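Local coordinates for putative glutathione-regulated potassium-efflux system protein KefB (Vibrio parahaemolyticus RIMD 2210633, PDB 3C85), which is probably part of a potassium-efflux antiporter, of which this piece is the cytoplasmic TrkA-type (RCK) nucleotide-binding domain, a Rossmann-like module that binds AMP, at residues A40-G48 against I65-E73; D90-E98 against G118-R129. All blocks are in the same frame, centred on the assembly; numbering follows the deposited sequence. Where two conformers were deposited one is given.

Contact 1 (A40-G48 against I65-E73); sequences AQVLILGMG and ISLGIEIRE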
ATOM      1  N   ALA A  40      15.911 -19.945  -2.588  1.00 27.56           N
ATOM      2  CA  ALA A  40      14.819 -18.984  -2.311  1.00 28.13           C
ATOM      3  C   ALA A  40      14.025 -19.409  -1.082  1.00 28.72           C
ATOM      4  O   ALA A  40      13.646 -20.576  -0.953  1.00 29.84           O
ATOM      5  CB  ALA A  40      13.883 -18.849  -3.536  1.00 27.45           C
ATOM      6  N   GLN A  41      13.801 -18.463  -0.172  1.00 28.87           N
ATOM      7  CA  GLN A  41      13.051 -18.710   1.041  1.00 28.00           C
ATOM      8  C   GLN A  41      11.650 -18.105   0.936  1.00 27.19           C
ATOM      9  O   GLN A  41      10.760 -18.450   1.724  1.00 26.90           O
ATOM     10  CB  GLN A  41      13.781 -18.105   2.213  1.00 28.88           C
ATOM     11  CG  GLN A  41      15.110 -18.806   2.532  1.00 31.04           C
ATOM     12  CD  GLN A  41      15.810 -18.186   3.703  1.00 35.13           C
ATOM     13  OE1 GLN A  41      16.745 -17.381   3.548  1.00 39.28           O
ATOM     14  NE2 GLN A  41      15.393 -18.558   4.879  1.00 32.36           N
ATOM     15  N   VAL A  42      11.456 -17.203  -0.039  1.00 25.88           N
ATOM     16  CA  VAL A  42      10.157 -16.537  -0.269  1.00 24.57           C
ATOM     17  C   VAL A  42       9.801 -16.772  -1.732  1.00 24.62           C
ATOM     18  O   VAL A  42      10.645 -16.580  -2.589  1.00 24.01           O
ATOM     19  CB  VAL A  42      10.211 -14.992   0.015  1.00 24.67           C
ATOM     20  CG1 VAL A  42       8.830 -14.346  -0.179  1.00 24.14           C
ATOM     21  CG2 VAL A  42      10.702 -14.714   1.445  1.00 25.09           C
ATOM     22  N   LEU A  43       8.584 -17.237  -1.998  1.00 22.74           N
ATOM     23  CA  LEU A  43       8.059 -17.303  -3.352  1.00 23.73           C
ATOM     24  C   LEU A  43       7.059 -16.159  -3.473  1.00 22.55           C
ATOM     25  O   LEU A  43       6.150 -16.053  -2.638  1.00 23.80           O
ATOM     26  CB  LEU A  43       7.344 -18.619  -3.549  1.00 24.31           C
ATOM     27  CG  LEU A  43       7.053 -19.227  -4.890  1.00 29.65           C
ATOM     28  CD1 LEU A  43       8.278 -19.267  -5.832  1.00 33.42           C
ATOM     29  CD2 LEU A  43       6.622 -20.667  -4.562  1.00 32.65           C
ATOM     30  N   ILE A  44       7.234 -15.278  -4.457  1.00 21.88           N
ATOM     31  CA  ILE A  44       6.278 -14.152  -4.627  1.00 21.12           C
ATOM     32  C   ILE A  44       5.472 -14.409  -5.897  1.00 21.53           C
ATOM     33  O   ILE A  44       5.986 -14.393  -6.982  1.00 21.83           O
ATOM     34  CB  ILE A  44       6.978 -12.787  -4.681  1.00 21.45           C
ATOM     35  CG1 ILE A  44       7.830 -12.613  -3.396  1.00 19.27           C
ATOM     36  CG2 ILE A  44       5.941 -11.643  -4.854  1.00 21.07           C
ATOM     37  CD1 ILE A  44       8.613 -11.327  -3.382  1.00 20.07           C
ATOM     38  N   LEU A  45       4.205 -14.711  -5.755  1.00 22.48           N
ATOM     39  CA  LEU A  45       3.428 -15.065  -6.929  1.00 21.88           C
ATOM     40  C   LEU A  45       2.768 -13.794  -7.475  1.00 24.02           C
ATOM     41  O   LEU A  45       1.788 -13.294  -6.890  1.00 24.28           O
ATOM     42  CB  LEU A  45       2.371 -16.091  -6.532  1.00 22.69           C
ATOM     43  CG  LEU A  45       2.924 -17.413  -5.937  1.00 25.02           C
ATOM     44  CD1 LEU A  45       1.760 -18.333  -5.562  1.00 24.95           C
ATOM     45  CD2 LEU A  45       3.820 -18.090  -6.970  1.00 25.39           C
ATOM     46  N   GLY A  46       3.275 -13.280  -8.592  1.00 22.48           N
ATOM     47  CA  GLY A  46       2.696 -12.057  -9.187  1.00 21.91           C
ATOM     48  C   GLY A  46       3.776 -11.039  -8.959  1.00 21.80           C
ATOM     49  O   GLY A  46       4.125 -10.781  -7.810  1.00 21.43           O
HETATM   50  N   MSE A  47       4.327 -10.485 -10.042  1.00 21.04           N
HETATM   51  CA  MSE A  47       5.340  -9.430  -9.924  1.00 21.73           C
HETATM   52  C   MSE A  47       4.917  -8.164 -10.664  1.00 22.33           C
HETATM   53  O   MSE A  47       5.719  -7.542 -11.397  1.00 22.66           O
HETATM   54  CB  MSE A  47       6.727  -9.933 -10.412  1.00 21.86           C
HETATM   55  CG  MSE A  47       7.324 -10.936  -9.508  1.00 18.19           C
HETATM   56 SE   MSE A  47       7.912 -10.252  -7.790  0.70 20.38          SE
HETATM   57  CE  MSE A  47       9.289  -9.002  -8.414  1.00 21.40           C
ATOM     58  N   GLY A  48       3.653  -7.799 -10.478  1.00 22.74           N
ATOM     59  CA  GLY A  48       3.116  -6.467 -10.876  1.00 21.34           C
ATOM     60  C   GLY A  48       3.665  -5.561  -9.793  1.00 22.64           C
ATOM     61  O   GLY A  48       4.596  -5.963  -9.093  1.00 22.79           O
ATOM     62  N   ILE A  65      16.566 -13.259  -1.159  1.00 32.36           N
ATOM     63  CA  ILE A  65      15.890 -14.419  -0.567  1.00 30.52           C
ATOM     64  C   ILE A  65      14.622 -14.815  -1.298  1.00 29.68           C
ATOM     65  O   ILE A  65      13.954 -15.809  -0.903  1.00 28.73           O
ATOM     66  CB  ILE A  65      15.530 -14.155   0.898  1.00 30.10           C
ATOM     67  CG1 ILE A  65      14.640 -12.911   1.045  1.00 29.35           C
ATOM     68  CG2 ILE A  65      16.797 -13.995   1.711  1.00 31.85           C
ATOM     69  CD1 ILE A  65      13.849 -12.876   2.395  1.00 30.05           C
ATOM     70  N   SER A  66      14.281 -14.045  -2.340  1.00 27.42           N
ATOM     71  CA  SER A  66      12.991 -14.241  -3.010  1.00 25.87           C
ATOM     72  C   SER A  66      13.096 -14.739  -4.440  1.00 25.73           C
ATOM     73  O   SER A  66      14.070 -14.443  -5.126  1.00 25.45           O
ATOM     74  CB  SER A  66      12.174 -12.935  -3.031  1.00 26.16           C
ATOM     75  OG  SER A  66      11.947 -12.396  -1.735  1.00 25.13           O
ATOM     76  N   LEU A  67      12.050 -15.452  -4.876  1.00 24.45           N
ATOM     77  CA  LEU A  67      11.848 -15.853  -6.271  1.00 23.22           C
ATOM     78  C   LEU A  67      10.446 -15.381  -6.691  1.00 23.44           C
ATOM     79  O   LEU A  67       9.454 -15.769  -6.091  1.00 22.21           O
ATOM     80  CB  LEU A  67      11.947 -17.377  -6.412  1.00 24.00           C
ATOM     81  CG  LEU A  67      11.630 -17.905  -7.817  1.00 22.57           C
ATOM     82  CD1 LEU A  67      12.649 -17.374  -8.875  1.00 22.43           C
ATOM     83  CD2 LEU A  67      11.603 -19.471  -7.820  1.00 22.91           C
ATOM     84  N   GLY A  68      10.380 -14.541  -7.725  1.00 23.06           N
ATOM     85  CA  GLY A  68       9.113 -14.020  -8.227  1.00 22.59           C
ATOM     86  C   GLY A  68       8.651 -14.907  -9.360  1.00 23.02           C
ATOM     87  O   GLY A  68       9.468 -15.407 -10.118  1.00 24.17           O
ATOM     88  N   ILE A  69       7.340 -15.140  -9.425  1.00 23.19           N
ATOM     89  CA  ILE A  69       6.697 -15.882 -10.509  1.00 23.86           C
ATOM     90  C   ILE A  69       5.742 -14.898 -11.186  1.00 24.64           C
ATOM     91  O   ILE A  69       4.936 -14.239 -10.508  1.00 24.88           O
ATOM     92  CB  ILE A  69       5.894 -17.123  -9.968  1.00 24.19           C
ATOM     93  CG1 ILE A  69       6.765 -17.985  -9.027  1.00 24.83           C
ATOM     94  CG2 ILE A  69       5.187 -17.875 -11.131  1.00 23.67           C
ATOM     95  CD1 ILE A  69       8.083 -18.485  -9.583  1.00 27.75           C
ATOM     96  N   GLU A  70       5.849 -14.774 -12.509  1.00 24.81           N
ATOM     97  CA  GLU A  70       5.136 -13.739 -13.256  1.00 25.20           C
ATOM     98  C   GLU A  70       4.607 -14.284 -14.602  1.00 25.37           C
ATOM     99  O   GLU A  70       5.362 -14.874 -15.379  1.00 25.71           O
ATOM    100  CB  GLU A  70       6.108 -12.564 -13.456  1.00 24.85           C
ATOM    101  CG  GLU A  70       5.595 -11.423 -14.358  1.00 26.42           C
ATOM    102  CD  GLU A  70       4.235 -10.924 -13.957  1.00 27.95           C
ATOM    103  OE1 GLU A  70       4.087 -10.530 -12.780  1.00 31.77           O
ATOM    104  OE2 GLU A  70       3.308 -10.936 -14.806  1.00 28.10           O
ATOM    105  N   ILE A  71       3.314 -14.132 -14.857  1.00 24.91           N
ATOM    106  CA  ILE A  71       2.707 -14.685 -16.074  1.00 28.11           C
ATOM    107  C   ILE A  71       3.150 -13.978 -17.364  1.00 28.40           C
ATOM    108  O   ILE A  71       3.209 -14.600 -18.445  1.00 29.35           O
ATOM    109  CB  ILE A  71       1.170 -14.759 -15.977  1.00 27.71           C
ATOM    110  CG1 ILE A  71       0.635 -15.858 -16.915  1.00 29.27           C
ATOM    111  CG2 ILE A  71       0.528 -13.364 -16.174  1.00 28.84           C
ATOM    112  CD1 ILE A  71      -0.876 -16.188 -16.756  1.00 29.08           C
ATOM    113  N   ARG A  72       3.484 -12.694 -17.243  1.00 28.42           N
ATOM    114  CA  ARG A  72       3.926 -11.886 -18.404  1.00 30.65           C
ATOM    115  C   ARG A  72       5.408 -12.113 -18.690  1.00 31.36           C
ATOM    116  O   ARG A  72       6.279 -11.626 -17.947  1.00 31.16           O
ATOM    117  CB  ARG A  72       3.693 -10.384 -18.166  1.00 30.13           C
ATOM    118  CG  ARG A  72       2.233  -9.923 -17.851  1.00 31.81           C
ATOM    119  CD  ARG A  72       2.216  -8.508 -17.252  1.00 31.22           C
ATOM    120  NE  ARG A  72       2.751  -8.512 -15.878  1.00 29.94           N
ATOM    121  CZ  ARG A  72       3.343  -7.478 -15.272  1.00 31.06           C
ATOM    122  NH1 ARG A  72       3.495  -6.302 -15.877  1.00 30.54           N
ATOM    123  NH2 ARG A  72       3.805  -7.625 -14.045  1.00 34.99           N
ATOM    124  N   GLU A  73       5.695 -12.834 -19.770  1.00 32.33           N
ATOM    125  CA  GLU A  73       7.070 -13.127 -20.161  1.00 34.29           C
ATOM    126  C   GLU A  73       7.920 -11.857 -20.332  1.00 33.98           C
ATOM    127  O   GLU A  73       9.075 -11.803 -19.859  1.00 33.45           O
ATOM    128  CB  GLU A  73       7.102 -14.010 -21.426  1.00 34.74           C
ATOM    129  CG  GLU A  73       6.712 -15.454 -21.124  1.00 35.96           C
ATOM    130  CD  GLU A  73       6.949 -16.441 -22.275  0.70 36.22           C
ATOM    131  OE1 GLU A  73       7.412 -16.064 -23.388  0.70 38.16           O
ATOM    132  OE2 GLU A  73       6.655 -17.625 -22.044  0.70 38.49           O
TER

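Contact 2 (D90-E98 against G118-R129); sequences DATDPDFWE and GNQTALEQLQRR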
ATOM      1  N   ASP A  90       2.467 -19.462 -14.917  1.00 28.83           N
ATOM      2  CA  ASP A  90       1.084 -19.169 -14.480  1.00 29.47           C
ATOM      3  C   ASP A  90       0.846 -19.930 -13.184  1.00 29.17           C
ATOM      4  O   ASP A  90       0.604 -21.145 -13.215  1.00 29.54           O
ATOM      5  CB  ASP A  90       0.105 -19.620 -15.577  1.00 29.51           C
ATOM      6  CG  ASP A  90      -1.375 -19.411 -15.212  1.00 30.77           C
ATOM      7  OD1 ASP A  90      -1.711 -19.012 -14.069  1.00 28.75           O
ATOM      8  OD2 ASP A  90      -2.218 -19.705 -16.095  1.00 34.90           O
ATOM      9  N   ALA A  91       0.907 -19.221 -12.048  1.00 29.16           N
ATOM     10  CA  ALA A  91       0.725 -19.866 -10.748  1.00 29.28           C
ATOM     11  C   ALA A  91      -0.692 -20.462 -10.500  1.00 30.18           C
ATOM     12  O   ALA A  91      -0.878 -21.173  -9.522  1.00 30.27           O
ATOM     13  CB  ALA A  91       1.166 -18.965  -9.612  1.00 29.23           C
ATOM     14  N   THR A  92      -1.649 -20.233 -11.402  1.00 30.58           N
ATOM     15  CA  THR A  92      -2.970 -20.883 -11.296  1.00 32.43           C
ATOM     16  C   THR A  92      -3.027 -22.241 -12.001  1.00 33.27           C
ATOM     17  O   THR A  92      -4.025 -22.979 -11.899  1.00 34.17           O
ATOM     18  CB  THR A  92      -4.121 -19.995 -11.871  1.00 32.60           C
ATOM     19  OG1 THR A  92      -3.968 -19.899 -13.295  1.00 33.50           O
ATOM     20  CG2 THR A  92      -4.082 -18.615 -11.298  1.00 31.68           C
ATOM     21  N   ASP A  93      -1.970 -22.577 -12.731  1.00 34.00           N
ATOM     22  CA  ASP A  93      -1.954 -23.778 -13.590  1.00 35.51           C
ATOM     23  C   ASP A  93      -1.277 -24.927 -12.859  1.00 35.60           C
ATOM     24  O   ASP A  93      -0.109 -24.785 -12.489  1.00 35.74           O
ATOM     25  CB  ASP A  93      -1.193 -23.428 -14.867  1.00 36.37           C
ATOM     26  CG  ASP A  93      -1.283 -24.500 -15.924  1.00 39.31           C
ATOM     27  OD1 ASP A  93      -1.698 -25.629 -15.612  1.00 41.34           O
ATOM     28  OD2 ASP A  93      -0.903 -24.207 -17.074  1.00 42.81           O
ATOM     29  N   PRO A  94      -2.002 -26.060 -12.618  1.00 36.62           N
ATOM     30  CA  PRO A  94      -1.415 -27.263 -12.024  1.00 36.84           C
ATOM     31  C   PRO A  94      -0.157 -27.755 -12.713  1.00 38.23           C
ATOM     32  O   PRO A  94       0.696 -28.349 -12.050  1.00 38.58           O
ATOM     33  CB  PRO A  94      -2.513 -28.348 -12.185  1.00 36.83           C
ATOM     34  CG  PRO A  94      -3.588 -27.754 -12.980  1.00 38.10           C
ATOM     35  CD  PRO A  94      -3.449 -26.241 -12.865  1.00 36.59           C
ATOM     36  N   ASP A  95      -0.062 -27.549 -14.029  1.00 38.96           N
ATOM     37  CA  ASP A  95       1.102 -27.965 -14.818  1.00 39.94           C
ATOM     38  C   ASP A  95       2.343 -27.122 -14.486  1.00 39.13           C
ATOM     39  O   ASP A  95       3.466 -27.616 -14.565  1.00 39.71           O
ATOM     40  CB  ASP A  95       0.816 -27.846 -16.320  1.00 41.11           C
ATOM     41  CG  ASP A  95      -0.116 -28.923 -16.835  1.00 45.73           C
ATOM     42  OD1 ASP A  95      -0.523 -29.824 -16.060  1.00 48.80           O
ATOM     43  OD2 ASP A  95      -0.440 -28.865 -18.051  1.00 50.61           O
ATOM     44  N   PHE A  96       2.144 -25.858 -14.137  1.00 37.78           N
ATOM     45  CA  PHE A  96       3.239 -25.026 -13.631  1.00 37.05           C
ATOM     46  C   PHE A  96       3.770 -25.634 -12.343  1.00 36.86           C
ATOM     47  O   PHE A  96       4.956 -25.852 -12.215  1.00 36.70           O
ATOM     48  CB  PHE A  96       2.798 -23.591 -13.361  1.00 36.25           C
ATOM     49  CG  PHE A  96       3.825 -22.785 -12.624  1.00 35.89           C
ATOM     50  CD1 PHE A  96       4.942 -22.306 -13.289  1.00 35.13           C
ATOM     51  CD2 PHE A  96       3.703 -22.545 -11.255  1.00 36.28           C
ATOM     52  CE1 PHE A  96       5.911 -21.546 -12.620  1.00 34.75           C
ATOM     53  CE2 PHE A  96       4.673 -21.799 -10.580  1.00 38.00           C
ATOM     54  CZ  PHE A  96       5.796 -21.316 -11.275  1.00 36.37           C
ATOM     55  N   TRP A  97       2.874 -25.929 -11.402  1.00 36.42           N
ATOM     56  CA  TRP A  97       3.268 -26.468 -10.109  1.00 36.89           C
ATOM     57  C   TRP A  97       3.933 -27.844 -10.182  1.00 38.58           C
ATOM     58  O   TRP A  97       4.754 -28.197  -9.318  1.00 37.73           O
ATOM     59  CB  TRP A  97       2.073 -26.453  -9.165  1.00 36.68           C
ATOM     60  CG  TRP A  97       1.748 -25.043  -8.730  1.00 35.42           C
ATOM     61  CD1 TRP A  97       0.808 -24.206  -9.257  1.00 35.44           C
ATOM     62  CD2 TRP A  97       2.435 -24.299  -7.719  1.00 34.51           C
ATOM     63  NE1 TRP A  97       0.838 -22.974  -8.596  1.00 33.89           N
ATOM     64  CE2 TRP A  97       1.839 -23.007  -7.662  1.00 36.02           C
ATOM     65  CE3 TRP A  97       3.497 -24.599  -6.851  1.00 35.81           C
ATOM     66  CZ2 TRP A  97       2.262 -22.019  -6.768  1.00 34.49           C
ATOM     67  CZ3 TRP A  97       3.922 -23.612  -5.961  1.00 36.80           C
ATOM     68  CH2 TRP A  97       3.302 -22.340  -5.929  1.00 36.84           C
ATOM     69  N   GLU A  98       3.626 -28.574 -11.228  1.00 39.19           N
ATOM     70  CA  GLU A  98       4.195 -29.892 -11.414  1.00 42.07           C
ATOM     71  C   GLU A  98       5.664 -29.796 -11.787  1.00 41.77           C
ATOM     72  O   GLU A  98       6.397 -30.715 -11.581  1.00 41.75           O
ATOM     73  CB  GLU A  98       3.408 -30.688 -12.450  1.00 42.56           C
ATOM     74  CG  GLU A  98       2.372 -31.616 -11.852  1.00 49.11           C
ATOM     75  CD  GLU A  98       2.984 -32.898 -11.351  1.00 55.07           C
ATOM     76  OE1 GLU A  98       3.606 -33.595 -12.153  1.00 59.20           O
ATOM     77  OE2 GLU A  98       2.863 -33.204 -10.153  1.00 58.33           O
ATOM     78  N   GLY A 118      -7.253 -15.508  -8.828  1.00 30.06           N
ATOM     79  CA  GLY A 118      -5.910 -16.078  -9.065  1.00 29.23           C
ATOM     80  C   GLY A 118      -5.168 -16.420  -7.784  1.00 28.14           C
ATOM     81  O   GLY A 118      -4.496 -17.458  -7.697  1.00 28.45           O
ATOM     82  N   ASN A 119      -5.233 -15.526  -6.796  1.00 27.74           N
ATOM     83  CA  ASN A 119      -4.627 -15.789  -5.486  1.00 26.22           C
ATOM     84  C   ASN A 119      -5.268 -17.000  -4.818  1.00 26.65           C
ATOM     85  O   ASN A 119      -4.581 -17.815  -4.215  1.00 24.92           O
ATOM     86  CB  ASN A 119      -4.743 -14.540  -4.593  1.00 24.98           C
ATOM     87  CG  ASN A 119      -3.827 -13.433  -5.066  1.00 25.59           C
ATOM     88  OD1 ASN A 119      -2.652 -13.645  -5.231  1.00 27.78           O
ATOM     89  ND2 ASN A 119      -4.378 -12.238  -5.297  1.00 28.58           N
ATOM     90  N   GLN A 120      -6.593 -17.104  -4.950  1.00 27.72           N
ATOM     91  CA  GLN A 120      -7.349 -18.236  -4.396  1.00 28.90           C
ATOM     92  C   GLN A 120      -6.946 -19.546  -5.066  1.00 28.86           C
ATOM     93  O   GLN A 120      -6.683 -20.545  -4.389  1.00 29.03           O
ATOM     94  CB  GLN A 120      -8.877 -17.985  -4.482  1.00 29.39           C
ATOM     95  CG  GLN A 120      -9.510 -17.146  -3.303  1.00 33.46           C
ATOM     96  CD  GLN A 120      -9.677 -17.940  -1.969  1.00 38.82           C
ATOM     97  OE1 GLN A 120      -9.202 -19.071  -1.848  1.00 42.05           O
ATOM     98  NE2 GLN A 120     -10.346 -17.314  -0.953  1.00 37.88           N
ATOM     99  N   THR A 121      -6.846 -19.537  -6.398  1.00 28.92           N
ATOM    100  CA  THR A 121      -6.423 -20.738  -7.155  1.00 28.96           C
ATOM    101  C   THR A 121      -4.957 -21.124  -6.867  1.00 28.97           C
ATOM    102  O   THR A 121      -4.656 -22.301  -6.667  1.00 29.61           O
ATOM    103  CB  THR A 121      -6.699 -20.548  -8.663  1.00 28.76           C
ATOM    104  OG1 THR A 121      -8.091 -20.247  -8.812  1.00 30.61           O
ATOM    105  CG2 THR A 121      -6.367 -21.812  -9.496  1.00 30.37           C
ATOM    106  N   ALA A 122      -4.077 -20.132  -6.768  1.00 29.34           N
ATOM    107  CA  ALA A 122      -2.688 -20.377  -6.386  1.00 28.82           C
ATOM    108  C   ALA A 122      -2.592 -21.029  -5.027  1.00 29.04           C
ATOM    109  O   ALA A 122      -1.816 -21.945  -4.864  1.00 29.36           O
ATOM    110  CB  ALA A 122      -1.879 -19.107  -6.396  1.00 28.34           C
ATOM    111  N   LEU A 123      -3.361 -20.539  -4.054  1.00 29.80           N
ATOM    112  CA  LEU A 123      -3.406 -21.130  -2.718  1.00 30.24           C
ATOM    113  C   LEU A 123      -3.814 -22.611  -2.753  1.00 31.84           C
ATOM    114  O   LEU A 123      -3.193 -23.449  -2.087  1.00 30.38           O
ATOM    115  CB  LEU A 123      -4.334 -20.317  -1.821  1.00 30.31           C
ATOM    116  CG  LEU A 123      -4.738 -20.857  -0.439  1.00 30.92           C
ATOM    117  CD1 LEU A 123      -3.565 -20.869   0.520  1.00 28.60           C
ATOM    118  CD2 LEU A 123      -5.874 -20.018   0.103  1.00 28.45           C
ATOM    119  N   GLU A 124      -4.854 -22.926  -3.527  1.00 33.25           N
ATOM    120  CA  GLU A 124      -5.276 -24.325  -3.725  1.00 36.66           C
ATOM    121  C   GLU A 124      -4.156 -25.208  -4.297  1.00 36.16           C
ATOM    122  O   GLU A 124      -3.992 -26.373  -3.896  1.00 36.45           O
ATOM    123  CB  GLU A 124      -6.496 -24.382  -4.660  1.00 36.44           C
ATOM    124  CG  GLU A 124      -7.761 -23.781  -4.045  1.00 38.80           C
ATOM    125  CD  GLU A 124      -8.982 -23.781  -4.989  0.75 40.75           C
ATOM    126  OE1 GLU A 124      -8.822 -24.221  -6.155  1.00 44.76           O
ATOM    127  OE2 GLU A 124     -10.098 -23.357  -4.563  0.75 46.05           O
ATOM    128  N   GLN A 125      -3.383 -24.664  -5.236  1.00 35.54           N
ATOM    129  CA  GLN A 125      -2.325 -25.452  -5.859  1.00 35.39           C
ATOM    130  C   GLN A 125      -1.253 -25.770  -4.827  1.00 35.73           C
ATOM    131  O   GLN A 125      -0.759 -26.896  -4.755  1.00 36.18           O
ATOM    132  CB  GLN A 125      -1.732 -24.722  -7.071  1.00 35.11           C
ATOM    133  CG  GLN A 125      -2.641 -24.666  -8.273  1.00 36.01           C
ATOM    134  CD  GLN A 125      -3.140 -26.042  -8.689  1.00 40.06           C
ATOM    135  OE1 GLN A 125      -2.364 -26.985  -8.824  1.00 41.66           O
ATOM    136  NE2 GLN A 125      -4.442 -26.155  -8.907  1.00 41.57           N
ATOM    137  N   LEU A 126      -0.931 -24.778  -4.007  0.50 35.53           N
ATOM    138  CA  LEU A 126       0.076 -24.907  -2.962  0.50 35.58           C
ATOM    139  C   LEU A 126      -0.363 -25.896  -1.889  0.50 36.82           C
ATOM    140  O   LEU A 126       0.460 -26.619  -1.326  0.50 36.52           O
ATOM    141  CB  LEU A 126       0.290 -23.531  -2.349  0.50 35.61           C
ATOM    142  CG  LEU A 126       1.459 -23.167  -1.444  0.50 35.62           C
ATOM    143  CD1 LEU A 126       2.805 -23.477  -2.083  0.50 33.06           C
ATOM    144  CD2 LEU A 126       1.347 -21.679  -1.144  0.50 34.08           C
ATOM    145  N   GLN A 127      -1.663 -25.912  -1.605  1.00 37.02           N
ATOM    146  CA  GLN A 127      -2.245 -26.837  -0.628  1.00 39.19           C
ATOM    147  C   GLN A 127      -2.274 -28.281  -1.108  1.00 40.87           C
ATOM    148  O   GLN A 127      -2.067 -29.228  -0.325  1.00 41.84           O
ATOM    149  CB  GLN A 127      -3.643 -26.400  -0.248  1.00 38.55           C
ATOM    150  CG  GLN A 127      -3.606 -25.185   0.612  1.00 38.39           C
ATOM    151  CD  GLN A 127      -4.951 -24.548   0.780  1.00 37.16           C
ATOM    152  OE1 GLN A 127      -5.157 -23.820   1.735  1.00 37.01           O
ATOM    153  NE2 GLN A 127      -5.871 -24.798  -0.156  1.00 37.05           N
ATOM    154  N   ARG A 128      -2.502 -28.477  -2.394  1.00 42.74           N
ATOM    155  CA  ARG A 128      -2.520 -29.847  -2.842  1.00 45.12           C
ATOM    156  C   ARG A 128      -1.141 -30.459  -3.126  1.00 45.78           C
ATOM    157  O   ARG A 128      -1.029 -31.671  -3.348  1.00 45.74           O
ATOM    158  CB  ARG A 128      -3.584 -30.090  -3.908  1.00 46.35           C
ATOM    159  CG  ARG A 128      -3.361 -29.493  -5.222  1.00 49.19           C
ATOM    160  CD  ARG A 128      -4.642 -29.653  -6.021  1.00 56.03           C
ATOM    161  NE  ARG A 128      -4.346 -29.956  -7.418  1.00 59.84           N
ATOM    162  CZ  ARG A 128      -4.327 -31.181  -7.933  1.00 61.89           C
ATOM    163  NH1 ARG A 128      -4.612 -32.236  -7.174  1.00 62.79           N
ATOM    164  NH2 ARG A 128      -4.036 -31.351  -9.221  1.00 61.64           N
ATOM    165  N   ARG A 129      -0.098 -29.627  -3.073  1.00 45.62           N
ATOM    166  CA  ARG A 129       1.287 -30.110  -3.024  1.00 46.45           C
ATOM    167  C   ARG A 129       1.810 -30.188  -1.590  1.00 45.47           C
ATOM    168  O   ARG A 129       3.000 -30.385  -1.394  1.00 45.62           O
ATOM    169  CB  ARG A 129       2.219 -29.215  -3.852  1.00 47.27           C
ATOM    170  CG  ARG A 129       2.342 -29.621  -5.320  1.00 50.50           C
ATOM    171  CD  ARG A 129       1.220 -29.042  -6.143  1.00 54.22           C
ATOM    172  NE  ARG A 129       1.074 -29.678  -7.456  1.00 57.18           N
ATOM    173  CZ  ARG A 129       0.163 -29.280  -8.346  1.00 58.20           C
ATOM    174  NH1 ARG A 129      -0.645 -28.263  -8.038  1.00 56.07           N
ATOM    175  NH2 ARG A 129       0.067 -29.875  -9.533  1.00 56.94           N
TER

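Contact 1 (A40-G48 against I65-E73)
Leu45 and Ile69 lie side by side on one face of two neighbouring parallel strands, Leu45 CD2 3.6 Å from Ile69 CG1. Leu43 swings CD1 over to meet Leu67 CD2 and Ile69 CG1, its CG anti to the backbone N (chi1 -160°). The other face carries Val42, Ile44 and Ser66, with Ser66 OG 3.6 Å from Val42 CB; there the bent selenomethionine Met47 lies over Gly68, with no side chain in its way, its CG 3.8 Å from Gly68 CA. Between the faces the backbones bond in parallel register, and Ile65 O takes both Gln41 N and Val42 N from opposite sides of its plane. At the end of strand 66-70, Glu70 folds at chi2 (51°) so that OE1 accepts a hydrogen bond from Met47 N at 2.7 Å, nearly along the C-O axis. Arg72 grips the same carboxylate side-on from above its plane, NE to OE2 at 2.7 Å and NH2 to OE1. This is the first beta-alpha-beta unit of a Rossmann-type fold, its probable glycine-rich turn beginning at Gly46. Glu70 and Arg72 bind AMP in this protein; tying Glu70 to the turn and Arg72 fixes the carboxylate's rotation and probably steadies its negative charge.

Contact 2 (D90-E98 against G118-R129)
The indole of Trp97 takes Gln125 on a face: Gln125 CB stands 3.6 Å from the centroid of the five-membered ring, 24° off its normal, a CH-pi contact. Phe96 CD2 lies over the opposite face, offset toward the rim. At the edge, in the ring plane, NE1 gives a hydrogen bond to Ala91 O at 2.7 Å, which fixes how the ring is turned. The Arg129 guanidinium, bent back at chi2 (84°), lays one face on Trp97 CB, which sits over its centre, with the indole plane only 25° from its own; Glu98 CG comes to its edge, and Glu98 OE2 may add a weak attraction without forming a salt bridge.

In this Rossmann-like domain the contact packs the loop and short helix after strand 86-88 against helix 116-128, both beside the Leu43 and Leu45 face of the sheet. The loop is pinned by an Asx turn: Asp90 OD1 accepts from Thr92 N and, at 2.5 Å, from Thr92 OG1, both reaching it from one face of the carboxylate. That leaves the methyl of Thr92, CG2, to rest 3.8 Å from Gly118 O, while Thr121 CG2 touches Thr92 CB at 3.7 Å and Thr121 OG1 bonds back to Gln117. Asp90 and Ala91 belong to the AMP site.

From the N terminus, strand 42-45 leads through helix 49-62 to strand 66-70, and contact 1 closes that crossover. Helix 73-81 and strand 86-88 follow before the chain reaches 90-98; strand 108-111 then leads into helix 116-128, where contact 2 closes a second loop. The two loops are in series, neither nested nor crossing, yet they touch: Leu45 of contact 1 packs on Ala91 and Ala122 of contact 2, and Ile69 lies against Phe96. Contact 1 thus joins two strands within the sheet, and contact 2 lies over part of the face that carries Leu43 and Leu45. Glu70 and Arg72 come from the first, Asp90 and Ala91 from the second, bringing together parts of one AMP site.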